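Long-range contacts in francisella virulence factor (Francisella novicida, PDB 5EVF), which is of unknown biochemical function but is counted among the virulence factors of Francisella: residues 8-13 and 39-44; 44-49 and 65-70; 48-53 and 88-93; 77-82 and 100-105. All coordinates share one frame; numbering follows the deposited sequence. Where two conformers were deposited one is given.

From the N terminus, contact 1 closes first, laying the edge strand 6-12 against strand 42-49 after a loop that includes strand 27-30. Contact 2 opens at Val44, which it shares with contact 1, and brings helix 56-73 back over the same strand. Contact 3 starts from the far end of strand 42-49 and returns at residues 88-93, tying two loops together about 26 Å, centre to centre, from contact 1. Contact 4 closes the hairpin of strands 78-84 and 95-103; it follows contact 2 in series but crosses contact 3 along the chain. Contacts 1 and 4 adjoin, as strands 42-49 and 95-103 are neighbours in the sheet.

Contact 1: residues 8-13 and 39-44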
loop_
_atom_site.group_PDB
_atom_site.type_symbol
_atom_site.label_atom_id
_atom_site.label_comp_id
_atom_site.label_asym_id
_atom_site.label_seq_id
_atom_site.Cartn_x
_atom_site.Cartn_y
_atom_site.Cartn_z
ATOM N N GLY A 8 -0.538 -3.747 -7.682
ATOM C CA GLY A 8 -1.395 -3.007 -6.767
ATOM C C GLY A 8 -2.841 -3.026 -7.198
ATOM O O GLY A 8 -3.152 -3.077 -8.393
ATOM N N VAL A 9 -3.746 -2.968 -6.208
ATOM C CA VAL A 9 -5.176 -2.856 -6.463
ATOM C C VAL A 9 -5.731 -1.788 -5.534
ATOM O O VAL A 9 -5.226 -1.572 -4.431
ATOM C CB VAL A 9 -5.930 -4.195 -6.266
ATOM C CG1 VAL A 9 -5.476 -5.246 -7.275
ATOM C CG2 VAL A 9 -5.765 -4.713 -4.859
ATOM N N TYR A 10 -6.758 -1.086 -6.007
ATOM C CA TYR A 10 -7.480 -0.131 -5.179
ATOM C C TYR A 10 -8.907 -0.632 -5.034
ATOM O O TYR A 10 -9.551 -0.968 -6.032
ATOM C CB TYR A 10 -7.471 1.272 -5.780
ATOM C CG TYR A 10 -8.252 2.228 -4.931
ATOM C CD1 TYR A 10 -7.732 2.684 -3.736
ATOM C CD2 TYR A 10 -9.516 2.654 -5.304
ATOM C CE1 TYR A 10 -8.441 3.546 -2.938
ATOM C CE2 TYR A 10 -10.231 3.523 -4.511
ATOM C CZ TYR A 10 -9.686 3.952 -3.323
ATOM O OH TYR A 10 -10.380 4.820 -2.504
ATOM N N LEU A 11 -9.382 -0.705 -3.791
ATOM C CA LEU A 11 -10.658 -1.354 -3.482
ATOM C C LEU A 11 -11.568 -0.306 -2.868
ATOM O O LEU A 11 -11.494 -0.060 -1.657
ATOM C CB LEU A 11 -10.447 -2.519 -2.512
ATOM C CG LEU A 11 -9.301 -3.491 -2.826
ATOM C CD1 LEU A 11 -9.139 -4.507 -1.705
ATOM C CD2 LEU A 11 -9.519 -4.187 -4.168
ATOM N N PRO A 12 -12.429 0.339 -3.647
ATOM C CA PRO A 12 -13.199 1.465 -3.114
ATOM C C PRO A 12 -14.408 1.008 -2.320
ATOM O O PRO A 12 -15.051 0.010 -2.644
ATOM C CB PRO A 12 -13.648 2.207 -4.378
ATOM C CG PRO A 12 -13.709 1.135 -5.433
ATOM C CD PRO A 12 -12.578 0.193 -5.103
ATOM N N LYS A 13 -14.758 1.798 -1.302
ATOM C CA LYS A 13 -16.024 1.547 -0.621
ATOM C C LYS A 13 -17.206 1.866 -1.523
ATOM O O LYS A 13 -18.261 1.239 -1.403
ATOM C CB LYS A 13 -16.127 2.379 0.659
ATOM C CG LYS A 13 -15.424 1.801 1.890
ATOM C CD LYS A 13 -15.750 2.693 3.109
ATOM C CE LYS A 13 -15.028 2.226 4.371
ATOM N NZ LYS A 13 -15.327 3.157 5.523
ATOM N N GLY A 39 -13.539 5.866 8.896
ATOM C CA GLY A 39 -13.688 6.975 7.978
ATOM C C GLY A 39 -13.012 6.810 6.635
ATOM O O GLY A 39 -13.122 7.709 5.792
ATOM N N ASN A 40 -12.331 5.693 6.397
ATOM C CA ASN A 40 -11.619 5.535 5.138
ATOM C C ASN A 40 -12.597 5.435 3.972
ATOM O O ASN A 40 -13.765 5.068 4.132
ATOM C CB ASN A 40 -10.704 4.307 5.178
ATOM C CG ASN A 40 -11.461 2.997 5.028
ATOM O OD1 ASN A 40 -11.674 2.523 3.910
ATOM N ND2 ASN A 40 -11.871 2.407 6.148
ATOM N N ILE A 41 -12.108 5.790 2.780
ATOM C CA ILE A 41 -12.905 5.696 1.559
ATOM C C ILE A 41 -12.613 4.433 0.761
ATOM O O ILE A 41 -13.322 4.152 -0.216
ATOM C CB ILE A 41 -12.687 6.922 0.647
ATOM C CG1 ILE A 41 -11.228 6.991 0.184
ATOM C CG2 ILE A 41 -13.104 8.198 1.378
ATOM C CD1 ILE A 41 -10.992 7.896 -1.008
ATOM N N GLY A 42 -11.594 3.678 1.133
ATOM C CA GLY A 42 -11.208 2.506 0.374
ATOM C C GLY A 42 -9.860 2.023 0.860
ATOM O O GLY A 42 -9.239 2.626 1.738
ATOM N N GLN A 43 -9.427 0.912 0.284
ATOM C CA GLN A 43 -8.135 0.324 0.611
ATOM C C GLN A 43 -7.264 0.258 -0.628
ATOM O O GLN A 43 -7.756 0.098 -1.738
ATOM C CB GLN A 43 -8.255 -1.108 1.141
ATOM C CG GLN A 43 -9.369 -1.385 2.089
ATOM C CD GLN A 43 -9.546 -2.875 2.336
ATOM O OE1 GLN A 43 -10.654 -3.336 2.600
ATOM N NE2 GLN A 43 -8.460 -3.639 2.228
ATOM N N VAL A 44 -5.956 0.355 -0.418
ATOM C CA VAL A 44 -4.975 0.058 -1.451
ATOM C C VAL A 44 -4.162 -1.126 -0.955
ATOM O O VAL A 44 -3.799 -1.182 0.225
ATOM C CB VAL A 44 -4.082 1.279 -1.767
ATOM C CG1 VAL A 44 -3.399 1.812 -0.493
ATOM C CG2 VAL A 44 -3.066 0.941 -2.839
HETATM O O HOH W 1 -15.154 3.403 8.335
#
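Leu11 and Gln43 face each other as an antiparallel hydrogen-bonded pair: Leu11 N reaches Gln43 O at 2.7 Å, almost straight at 169°, and Gln43 N returns a bond to Leu11 O at 3.0 Å. With CG anti to the backbone N (chi1 178°), the Tyr10 ring reaches forward along its strand, and its CD1 comes to 3.3 Å from Gln43 O. Its hydroxyl lies across Gly42, where no side chain intervenes, and meets the end of Ile41, OH to CD1 3.5 Å. Tyr10 and Val44, like Pro12 and Gly42, form non-hydrogen-bonded pairs. The edge strand 6-12 is thus joined to strand 42-49 in the five-stranded mixed sheet. Beyond the last pair, Lys13 N bonds Ile41 O at 3.0 Å, and the extended Lys13 chain passes at about a right angle to the Asn40 side chain. Lys13 NZ donates to Asn40 O at 2.8 Å, while a water accepts from both Lys13 NZ and Gly39 N. Asn40 is in turn held by its ND2 on Thr37 O, and the Tyr10 ring stacks with that of His74. On the other side of strand 42-49, Ile41 and Gly42 bond through their backbones to Ala102.

Contact 2: residues 44-49 and 65-70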
loop_
_atom_site.group_PDB
_atom_site.type_symbol
_atom_site.label_atom_id
_atom_site.label_comp_id
_atom_site.label_asym_id
_atom_site.label_seq_id
_atom_site.Cartn_x
_atom_site.Cartn_y
_atom_site.Cartn_z
ATOM N N VAL A 44 -5.956 0.355 -0.418
ATOM C CA VAL A 44 -4.975 0.058 -1.451
ATOM C C VAL A 44 -4.162 -1.126 -0.955
ATOM O O VAL A 44 -3.799 -1.182 0.225
ATOM C CB VAL A 44 -4.082 1.279 -1.767
ATOM C CG1 VAL A 44 -3.399 1.812 -0.493
ATOM C CG2 VAL A 44 -3.066 0.941 -2.839
ATOM N N ARG A 45 -3.929 -2.100 -1.833
ATOM C CA ARG A 45 -3.132 -3.268 -1.495
ATOM C C ARG A 45 -2.066 -3.429 -2.560
ATOM O O ARG A 45 -2.379 -3.443 -3.754
ATOM C CB ARG A 45 -3.987 -4.535 -1.387
ATOM C CG ARG A 45 -5.109 -4.446 -0.356
ATOM C CD ARG A 45 -5.816 -5.776 -0.212
ATOM N NE ARG A 45 -6.941 -5.689 0.718
ATOM C CZ ARG A 45 -7.725 -6.717 1.021
ATOM N NH1 ARG A 45 -7.504 -7.910 0.485
ATOM N NH2 ARG A 45 -8.732 -6.554 1.873
ATOM N N THR A 46 -0.806 -3.519 -2.139
ATOM C CA THR A 46 0.271 -3.760 -3.089
ATOM C C THR A 46 1.095 -4.954 -2.631
ATOM O O THR A 46 1.062 -5.349 -1.466
ATOM C CB THR A 46 1.177 -2.532 -3.258
ATOM O OG1 THR A 46 1.654 -2.104 -1.979
ATOM C CG2 THR A 46 0.407 -1.396 -3.875
ATOM N N SER A 47 1.842 -5.532 -3.566
ATOM C CA SER A 47 2.664 -6.666 -3.184
ATOM C C SER A 47 3.804 -6.830 -4.176
ATOM O O SER A 47 3.670 -6.512 -5.356
ATOM C CB SER A 47 1.833 -7.944 -3.107
ATOM O OG SER A 47 1.404 -8.328 -4.386
ATOM N N THR A 48 4.925 -7.334 -3.670
ATOM C CA THR A 48 6.129 -7.578 -4.456
ATOM C C THR A 48 6.699 -8.924 -4.037
ATOM O O THR A 48 6.763 -9.221 -2.846
ATOM C CB THR A 48 7.178 -6.487 -4.212
ATOM O OG1 THR A 48 6.578 -5.199 -4.373
ATOM C CG2 THR A 48 8.389 -6.656 -5.157
ATOM N N HIS A 49 7.112 -9.743 -5.003
ATOM C CA HIS A 49 7.737 -11.011 -4.648
ATOM C C HIS A 49 9.109 -10.779 -4.036
ATOM O O HIS A 49 9.791 -9.798 -4.340
ATOM C CB HIS A 49 7.862 -11.934 -5.864
ATOM C CG HIS A 49 6.589 -12.638 -6.208
ATOM N ND1 HIS A 49 5.775 -12.240 -7.247
ATOM C CD2 HIS A 49 5.975 -13.699 -5.633
ATOM C CE1 HIS A 49 4.721 -13.034 -7.305
ATOM N NE2 HIS A 49 4.819 -13.928 -6.337
ATOM N N LYS A 65 5.608 3.063 -2.091
ATOM C CA LYS A 65 5.616 4.056 -3.164
ATOM C C LYS A 65 4.551 3.747 -4.206
ATOM O O LYS A 65 3.892 4.665 -4.710
ATOM C CB LYS A 65 7.004 4.168 -3.798
ATOM C CG LYS A 65 8.007 4.714 -2.777
ATOM C CD LYS A 65 8.652 6.018 -3.222
ATOM C CE LYS A 65 9.034 6.868 -1.994
ATOM N NZ LYS A 65 9.323 8.292 -2.314
ATOM N N GLU A 66 4.347 2.464 -4.523
ATOM C CA GLU A 66 3.261 2.122 -5.440
ATOM C C GLU A 66 1.905 2.419 -4.808
ATOM O O GLU A 66 0.984 2.896 -5.483
ATOM C CB GLU A 66 3.369 0.650 -5.864
ATOM C CG GLU A 66 2.353 0.220 -6.918
ATOM C CD GLU A 66 2.485 0.995 -8.218
ATOM O OE1 GLU A 66 3.604 1.434 -8.542
ATOM O OE2 GLU A 66 1.454 1.175 -8.916
ATOM N N ALA A 67 1.765 2.164 -3.509
ATOM C CA ALA A 67 0.476 2.408 -2.862
ATOM C C ALA A 67 0.137 3.892 -2.853
ATOM O O ALA A 67 -1.032 4.268 -3.023
ATOM C CB ALA A 67 0.491 1.841 -1.445
ATOM N N ILE A 68 1.147 4.748 -2.656
ATOM C CA ILE A 68 0.907 6.194 -2.649
ATOM C C ILE A 68 0.427 6.640 -4.016
ATOM O O ILE A 68 -0.562 7.375 -4.148
ATOM C CB ILE A 68 2.181 6.947 -2.231
ATOM C CG1 ILE A 68 2.468 6.720 -0.753
ATOM C CG2 ILE A 68 2.060 8.444 -2.542
ATOM C CD1 ILE A 68 3.886 7.074 -0.367
ATOM N N LYS A 69 1.121 6.185 -5.062
ATOM C CA LYS A 69 0.743 6.534 -6.422
ATOM C C LYS A 69 -0.671 6.065 -6.735
ATOM O O LYS A 69 -1.470 6.814 -7.308
ATOM C CB LYS A 69 1.756 5.923 -7.387
ATOM C CG LYS A 69 1.572 6.295 -8.834
ATOM C CD LYS A 69 2.765 5.759 -9.622
ATOM C CE LYS A 69 2.659 6.134 -11.098
ATOM N NZ LYS A 69 1.609 5.325 -11.774
ATOM N N LEU A 70 -1.017 4.840 -6.326
ATOM C CA LEU A 70 -2.333 4.312 -6.679
ATOM C C LEU A 70 -3.432 5.006 -5.883
ATOM O O LEU A 70 -4.473 5.373 -6.436
ATOM C CB LEU A 70 -2.355 2.791 -6.467
ATOM C CG LEU A 70 -3.511 1.947 -6.992
ATOM C CD1 LEU A 70 -3.774 2.176 -8.478
ATOM C CD2 LEU A 70 -3.181 0.478 -6.740
#
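Val44 sets CG2 anti to its own N, with CG1 between the backbone N and carbonyl carbon (chi1 55°), and so presents both methyls to Ala67. Thr46 instead holds OG1 between the backbone N and the carbonyl carbon (chi1 54°), and both of its branches face the helix, CG2 making the apolar touch and OG1 the polar one. Together the two residues straddle the small Ala67. Val44 CG2 lies 3.9 Å from Ala67 CB and 3.9 Å from Leu70 CD2, one turn on, in one of two modelled conformers of Val44. Thr46 CG2 sits 3.8 Å from Ala67 N and against the aliphatic part of Glu66, whose CG is 4.0 Å away before the chain bends and carries the carboxylate outward. The buried Thr46 hydroxyl bonds to Asn63 O, which helps to fix its rotation. With alanine at the point of contact, the axes of strand 44-49 and helix segment 65-70 approach to 8.1 Å. Leu98 on the neighbouring strand 95-103 continues the apolar surface. This is a two-layer alpha+beta arrangement, helix 56-73 packed on one face of the sheet, running roughly antiparallel to strand 42-49 at 147° where they meet.

Contact 3: residues 48-53 and 88-93; sequences THVSNE and GQINEL
Ser51 and Glu92 bring their backbones together at the centre of this contact. Ser51 N donates to Glu92 O at 3.0 Å, a somewhat bent bond (147° at the hydrogen), and the alpha carbon of Glu92 answers with a CA-H...O contact to Ser51 O at 3.4 Å. Next to them Val50 closes in, its CB 3.5 Å from the carbonyl oxygen Asn91 O; its apolar partner is Ile90, crossed at about a right angle, with CG2 of Val50 4.1 Å from CG2 of Ile90. His49 turns its ring edge to Leu93 O, which lies in the ring plane 3.4 Å from His49 CD2. A type II' turn from Val50 to Glu53, closed by Glu53 N on Val50 O, gives Ser51 the positive phi (55°) of its second position and exposes the N-H to the facing loop. Within residues 88-93, Asn91 OD1 accepts a weak bond from Leu93 N, an Asx turn spanning Glu92.

The loose side is the exposed Glu92 chain. Bent at chi2, it runs alongside the Ser51 carbonyl, and its carboxylate makes no hydrogen bond across the contact; Glu92 OE1 ends 3.8 Å from Asn52 CB. The Asn52 amide is engaged instead through OD1 with Ser2 N. Toward the body of the protein, Val50 packs on Phe56 of helix 56-73 and on Val96, and backbone bonds from Val50 to Ser94 and from Thr48 to Val96 lead from this loop pair into strands 42-49 and 95-103.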
loop_
_atom_site.group_PDB
_atom_site.type_symbol
_atom_site.label_atom_id
_atom_site.label_comp_id
_atom_site.label_asym_id
_atom_site.label_seq_id
_atom_site.Cartn_x
_atom_site.Cartn_y
_atom_site.Cartn_z
ATOM N N THR A 48 4.925 -7.334 -3.670
ATOM C CA THR A 48 6.129 -7.578 -4.456
ATOM C C THR A 48 6.699 -8.924 -4.037
ATOM O O THR A 48 6.763 -9.221 -2.846
ATOM C CB THR A 48 7.178 -6.487 -4.212
ATOM O OG1 THR A 48 6.578 -5.199 -4.373
ATOM C CG2 THR A 48 8.389 -6.656 -5.157
ATOM N N HIS A 49 7.112 -9.743 -5.003
ATOM C CA HIS A 49 7.737 -11.011 -4.648
ATOM C C HIS A 49 9.109 -10.779 -4.036
ATOM O O HIS A 49 9.791 -9.798 -4.340
ATOM C CB HIS A 49 7.862 -11.934 -5.864
ATOM C CG HIS A 49 6.589 -12.638 -6.208
ATOM N ND1 HIS A 49 5.775 -12.240 -7.247
ATOM C CD2 HIS A 49 5.975 -13.699 -5.633
ATOM C CE1 HIS A 49 4.721 -13.034 -7.305
ATOM N NE2 HIS A 49 4.819 -13.928 -6.337
ATOM N N VAL A 50 9.505 -11.707 -3.164
ATOM C CA VAL A 50 10.731 -11.549 -2.385
ATOM C C VAL A 50 11.960 -11.798 -3.244
ATOM O O VAL A 50 12.924 -11.017 -3.220
ATOM C CB VAL A 50 10.701 -12.487 -1.166
ATOM C CG1 VAL A 50 12.084 -12.580 -0.524
ATOM C CG2 VAL A 50 9.652 -12.007 -0.166
ATOM N N SER A 51 11.947 -12.887 -4.012
ATOM C CA SER A 51 13.064 -13.264 -4.881
ATOM C C SER A 51 14.324 -13.339 -4.020
ATOM O O SER A 51 14.315 -14.032 -2.992
ATOM C CB SER A 51 13.121 -12.292 -6.049
ATOM O OG SER A 51 14.213 -12.597 -6.894
ATOM N N ASN A 52 15.403 -12.646 -4.382
ATOM C CA ASN A 52 16.671 -12.699 -3.671
ATOM C C ASN A 52 16.892 -11.477 -2.798
ATOM O O ASN A 52 18.008 -11.259 -2.315
ATOM C CB ASN A 52 17.817 -12.829 -4.666
ATOM C CG ASN A 52 17.639 -11.909 -5.852
ATOM O OD1 ASN A 52 17.531 -10.689 -5.688
ATOM N ND2 ASN A 52 17.591 -12.486 -7.056
ATOM N N GLU A 53 15.864 -10.670 -2.594
ATOM C CA GLU A 53 16.014 -9.486 -1.766
ATOM C C GLU A 53 16.165 -9.896 -0.308
ATOM O O GLU A 53 15.399 -10.720 0.200
ATOM C CB GLU A 53 14.816 -8.554 -1.944
ATOM C CG GLU A 53 14.915 -7.289 -1.127
ATOM C CD GLU A 53 16.094 -6.440 -1.543
ATOM O OE1 GLU A 53 16.056 -5.914 -2.669
ATOM O OE2 GLU A 53 17.040 -6.313 -0.741
ATOM N N GLY A 88 4.405 -18.234 7.340
ATOM C CA GLY A 88 5.263 -19.386 7.181
ATOM C C GLY A 88 6.640 -19.004 6.690
ATOM O O GLY A 88 7.051 -17.842 6.734
ATOM N N GLN A 89 7.352 -20.010 6.197
ATOM C CA GLN A 89 8.706 -19.814 5.701
ATOM C C GLN A 89 8.720 -18.848 4.525
ATOM O O GLN A 89 7.991 -19.029 3.548
ATOM C CB GLN A 89 9.299 -21.159 5.278
ATOM C CG GLN A 89 10.739 -21.071 4.836
ATOM C CD GLN A 89 11.652 -20.670 5.972
ATOM O OE1 GLN A 89 11.711 -21.345 7.001
ATOM N NE2 GLN A 89 12.351 -19.554 5.805
ATOM N N ILE A 90 9.551 -17.815 4.620
ATOM C CA ILE A 90 9.766 -16.915 3.493
ATOM C C ILE A 90 10.775 -17.551 2.547
ATOM O O ILE A 90 11.797 -18.092 2.984
ATOM C CB ILE A 90 10.245 -15.535 3.976
ATOM C CG1 ILE A 90 9.154 -14.834 4.782
ATOM C CG2 ILE A 90 10.646 -14.658 2.799
ATOM C CD1 ILE A 90 9.625 -13.531 5.414
ATOM N N ASN A 91 10.481 -17.506 1.250
ATOM C CA ASN A 91 11.412 -17.970 0.227
ATOM C C ASN A 91 11.301 -17.038 -0.974
ATOM O O ASN A 91 10.607 -16.016 -0.933
ATOM C CB ASN A 91 11.135 -19.433 -0.142
ATOM C CG ASN A 91 9.691 -19.674 -0.533
ATOM O OD1 ASN A 91 9.152 -19.009 -1.416
ATOM N ND2 ASN A 91 9.054 -20.627 0.134
ATOM N N GLU A 92 11.978 -17.413 -2.066
ATOM C CA GLU A 92 12.002 -16.558 -3.249
ATOM C C GLU A 92 10.610 -16.378 -3.849
ATOM O O GLU A 92 10.323 -15.332 -4.446
ATOM C CB GLU A 92 12.975 -17.127 -4.287
ATOM C CG GLU A 92 14.396 -17.327 -3.753
ATOM C CD GLU A 92 15.479 -17.079 -4.797
ATOM O OE1 GLU A 92 16.444 -16.343 -4.490
ATOM O OE2 GLU A 92 15.371 -17.624 -5.918
ATOM N N LEU A 93 9.727 -17.358 -3.680
ATOM C CA LEU A 93 8.368 -17.260 -4.198
ATOM C C LEU A 93 7.419 -16.553 -3.242
ATOM O O LEU A 93 6.232 -16.420 -3.556
ATOM C CB LEU A 93 7.819 -18.653 -4.523
ATOM C CG LEU A 93 8.555 -19.425 -5.619
ATOM C CD1 LEU A 93 8.263 -20.911 -5.512
ATOM C CD2 LEU A 93 8.171 -18.900 -6.994
#

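Contact 4: residues 77-82 and 100-105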
loop_
_atom_site.group_PDB
_atom_site.type_symbol
_atom_site.label_atom_id
_atom_site.label_comp_id
_atom_site.label_asym_id
_atom_site.label_seq_id
_atom_site.Cartn_x
_atom_site.Cartn_y
_atom_site.Cartn_z
ATOM N N HIS A 77 -6.253 11.866 -0.079
ATOM C CA HIS A 77 -5.401 12.864 0.545
ATOM C C HIS A 77 -4.452 12.277 1.580
ATOM O O HIS A 77 -3.446 12.918 1.915
ATOM C CB HIS A 77 -6.260 13.937 1.208
ATOM C CG HIS A 77 -7.073 14.725 0.237
ATOM N ND1 HIS A 77 -8.404 15.005 0.442
ATOM C CD2 HIS A 77 -6.746 15.291 -0.949
ATOM C CE1 HIS A 77 -8.864 15.713 -0.573
ATOM N NE2 HIS A 77 -7.877 15.904 -1.430
ATOM N N GLU A 78 -4.733 11.071 2.064
ATOM C CA GLU A 78 -3.994 10.482 3.171
ATOM C C GLU A 78 -4.088 8.967 3.060
ATOM O O GLU A 78 -5.115 8.435 2.643
ATOM C CB GLU A 78 -4.563 11.001 4.497
ATOM C CG GLU A 78 -4.400 10.134 5.714
ATOM C CD GLU A 78 -5.102 10.744 6.933
ATOM O OE1 GLU A 78 -5.184 10.065 7.965
ATOM O OE2 GLU A 78 -5.553 11.900 6.846
ATOM N N ILE A 79 -3.017 8.264 3.437
ATOM C CA ILE A 79 -3.107 6.813 3.568
ATOM C C ILE A 79 -2.485 6.417 4.893
ATOM O O ILE A 79 -1.534 7.048 5.361
ATOM C CB ILE A 79 -2.424 6.032 2.428
ATOM C CG1 ILE A 79 -0.935 6.363 2.347
ATOM C CG2 ILE A 79 -3.113 6.310 1.115
ATOM C CD1 ILE A 79 -0.217 5.443 1.355
ATOM N N LYS A 80 -3.036 5.363 5.495
ATOM C CA LYS A 80 -2.481 4.732 6.685
ATOM C C LYS A 80 -2.182 3.295 6.297
ATOM O O LYS A 80 -3.080 2.593 5.828
ATOM C CB LYS A 80 -3.465 4.792 7.859
ATOM C CG LYS A 80 -3.959 6.203 8.192
ATOM C CD LYS A 80 -4.873 6.190 9.428
ATOM C CE LYS A 80 -5.589 7.532 9.608
ATOM N NZ LYS A 80 -6.658 7.460 10.662
ATOM N N TYR A 81 -0.931 2.859 6.468
ATOM C CA TYR A 81 -0.527 1.593 5.881
ATOM C C TYR A 81 0.270 0.735 6.860
ATOM O O TYR A 81 0.780 1.204 7.891
ATOM C CB TYR A 81 0.317 1.832 4.618
ATOM C CG TYR A 81 1.718 2.219 4.992
ATOM C CD1 TYR A 81 2.009 3.502 5.451
ATOM C CD2 TYR A 81 2.748 1.281 4.966
ATOM C CE1 TYR A 81 3.301 3.853 5.841
ATOM C CE2 TYR A 81 4.036 1.628 5.367
ATOM C CZ TYR A 81 4.299 2.907 5.803
ATOM O OH TYR A 81 5.575 3.249 6.190
ATOM N N ILE A 82 0.383 -0.543 6.496
ATOM C CA ILE A 82 1.226 -1.498 7.213
ATOM C C ILE A 82 1.776 -2.493 6.199
ATOM O O ILE A 82 1.081 -2.886 5.263
ATOM C CB ILE A 82 0.438 -2.192 8.343
ATOM C CG1 ILE A 82 1.347 -3.139 9.139
ATOM C CG2 ILE A 82 -0.769 -2.956 7.767
ATOM C CD1 ILE A 82 0.702 -3.647 10.412
ATOM N N GLY A 100 -3.197 -0.636 2.859
ATOM C CA GLY A 100 -3.334 0.786 3.123
ATOM C C GLY A 100 -4.801 1.158 3.121
ATOM O O GLY A 100 -5.605 0.543 2.420
ATOM N N TYR A 101 -5.154 2.099 3.985
ATOM C CA TYR A 101 -6.496 2.668 4.000
ATOM C C TYR A 101 -6.395 4.105 3.529
ATOM O O TYR A 101 -5.529 4.850 4.000
ATOM C CB TYR A 101 -7.119 2.573 5.387
ATOM C CG TYR A 101 -7.401 1.128 5.726
ATOM C CD1 TYR A 101 -8.658 0.598 5.502
ATOM C CD2 TYR A 101 -6.407 0.290 6.214
ATOM C CE1 TYR A 101 -8.938 -0.706 5.768
ATOM C CE2 TYR A 101 -6.683 -1.050 6.482
ATOM C CZ TYR A 101 -7.959 -1.526 6.265
ATOM O OH TYR A 101 -8.289 -2.844 6.516
ATOM N N ALA A 102 -7.265 4.480 2.590
ATOM C CA ALA A 102 -7.235 5.796 1.972
ATOM C C ALA A 102 -8.283 6.702 2.597
ATOM O O ALA A 102 -9.378 6.253 2.942
ATOM C CB ALA A 102 -7.485 5.695 0.468
ATOM N N PHE A 103 -7.947 7.986 2.711
ATOM C CA PHE A 103 -8.814 8.972 3.331
ATOM C C PHE A 103 -8.875 10.223 2.470
ATOM O O PHE A 103 -7.922 10.549 1.756
ATOM C CB PHE A 103 -8.311 9.334 4.724
ATOM C CG PHE A 103 -8.270 8.170 5.668
ATOM C CD1 PHE A 103 -7.209 7.275 5.650
ATOM C CD2 PHE A 103 -9.279 7.977 6.590
ATOM C CE1 PHE A 103 -7.173 6.203 6.523
ATOM C CE2 PHE A 103 -9.235 6.902 7.474
ATOM C CZ PHE A 103 -8.189 6.019 7.435
ATOM N N ARG A 104 -10.024 10.900 2.528
ATOM C CA ARG A 104 -10.231 12.223 1.946
ATOM C C ARG A 104 -10.465 13.235 3.056
ATOM O O ARG A 104 -11.150 12.935 4.039
ATOM C CB ARG A 104 -11.455 12.256 1.031
ATOM C CG ARG A 104 -11.354 11.445 -0.220
ATOM C CD ARG A 104 -10.727 12.251 -1.319
ATOM N NE ARG A 104 -11.542 13.349 -1.837
ATOM C CZ ARG A 104 -11.186 14.082 -2.891
ATOM N NH1 ARG A 104 -10.048 13.815 -3.530
ATOM N NH2 ARG A 104 -11.956 15.078 -3.320
ATOM N N ASP A 105 -9.941 14.445 2.885
ATOM C CA ASP A 105 -10.188 15.472 3.883
ATOM C C ASP A 105 -11.596 16.038 3.731
ATOM O O ASP A 105 -12.219 15.936 2.669
ATOM C CB ASP A 105 -9.162 16.599 3.794
ATOM C CG ASP A 105 -7.762 16.125 4.110
ATOM O OD1 ASP A 105 -6.825 16.518 3.386
ATOM O OD2 ASP A 105 -7.623 15.308 5.043
ATOM O OXT ASP A 105 -12.124 16.621 4.676
HETATM O O HOH W 2 -8.239 12.728 5.583
#
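Phe103 O is gripped by two consecutive amides, His77 N at 2.8 Å, approaching nearly in line with the carbonyl, and Glu78 N at 3.2 Å from a more tilted position. Phe103 N completes the exchange by bonding Glu78 O. The imidazole of His77 turns its edge to the chain end, where Asp105 N donates to His77 ND1 at 2.9 Å, almost straight (176°) and in the ring plane. That ND1 therefore acts as an acceptor. The Arg104 chain, folded at chi2 and chi3, brings one face of its guanidinium against the same ring: His77 CE1 lies over the group's centre, 3.6 Å above its plane, with the two planes 20° apart. Arg104 NH1 is held by Gly75 O.

Along the strands, Lys80 and Tyr101 form a regular hydrogen-bonded pair, while Ile79 lies opposite Ala102 on the face that meets helix 56-73. On the other face the Phe103 ring is covered by Lys80, whose extended chain crosses at about a right angle. Lys80 CE makes a CH-pi contact 4.1 Å from the ring centroid, and NZ an off-centre cation-pi contact before it bonds Asp36 O. Glu78 OE1 sits over the rim of the ring. The carboxylates of Glu78 and Asp105 approach to 4.4 Å between their OE2 and OD2 atoms, a closeness probably eased by Arg27, which forms salt bridges to both, and by a water that donates to both. The whole is an antiparallel beta hairpin, strands 78-84 and 95-103, with a classic bulge at His77 and Glu78 opposite Phe103.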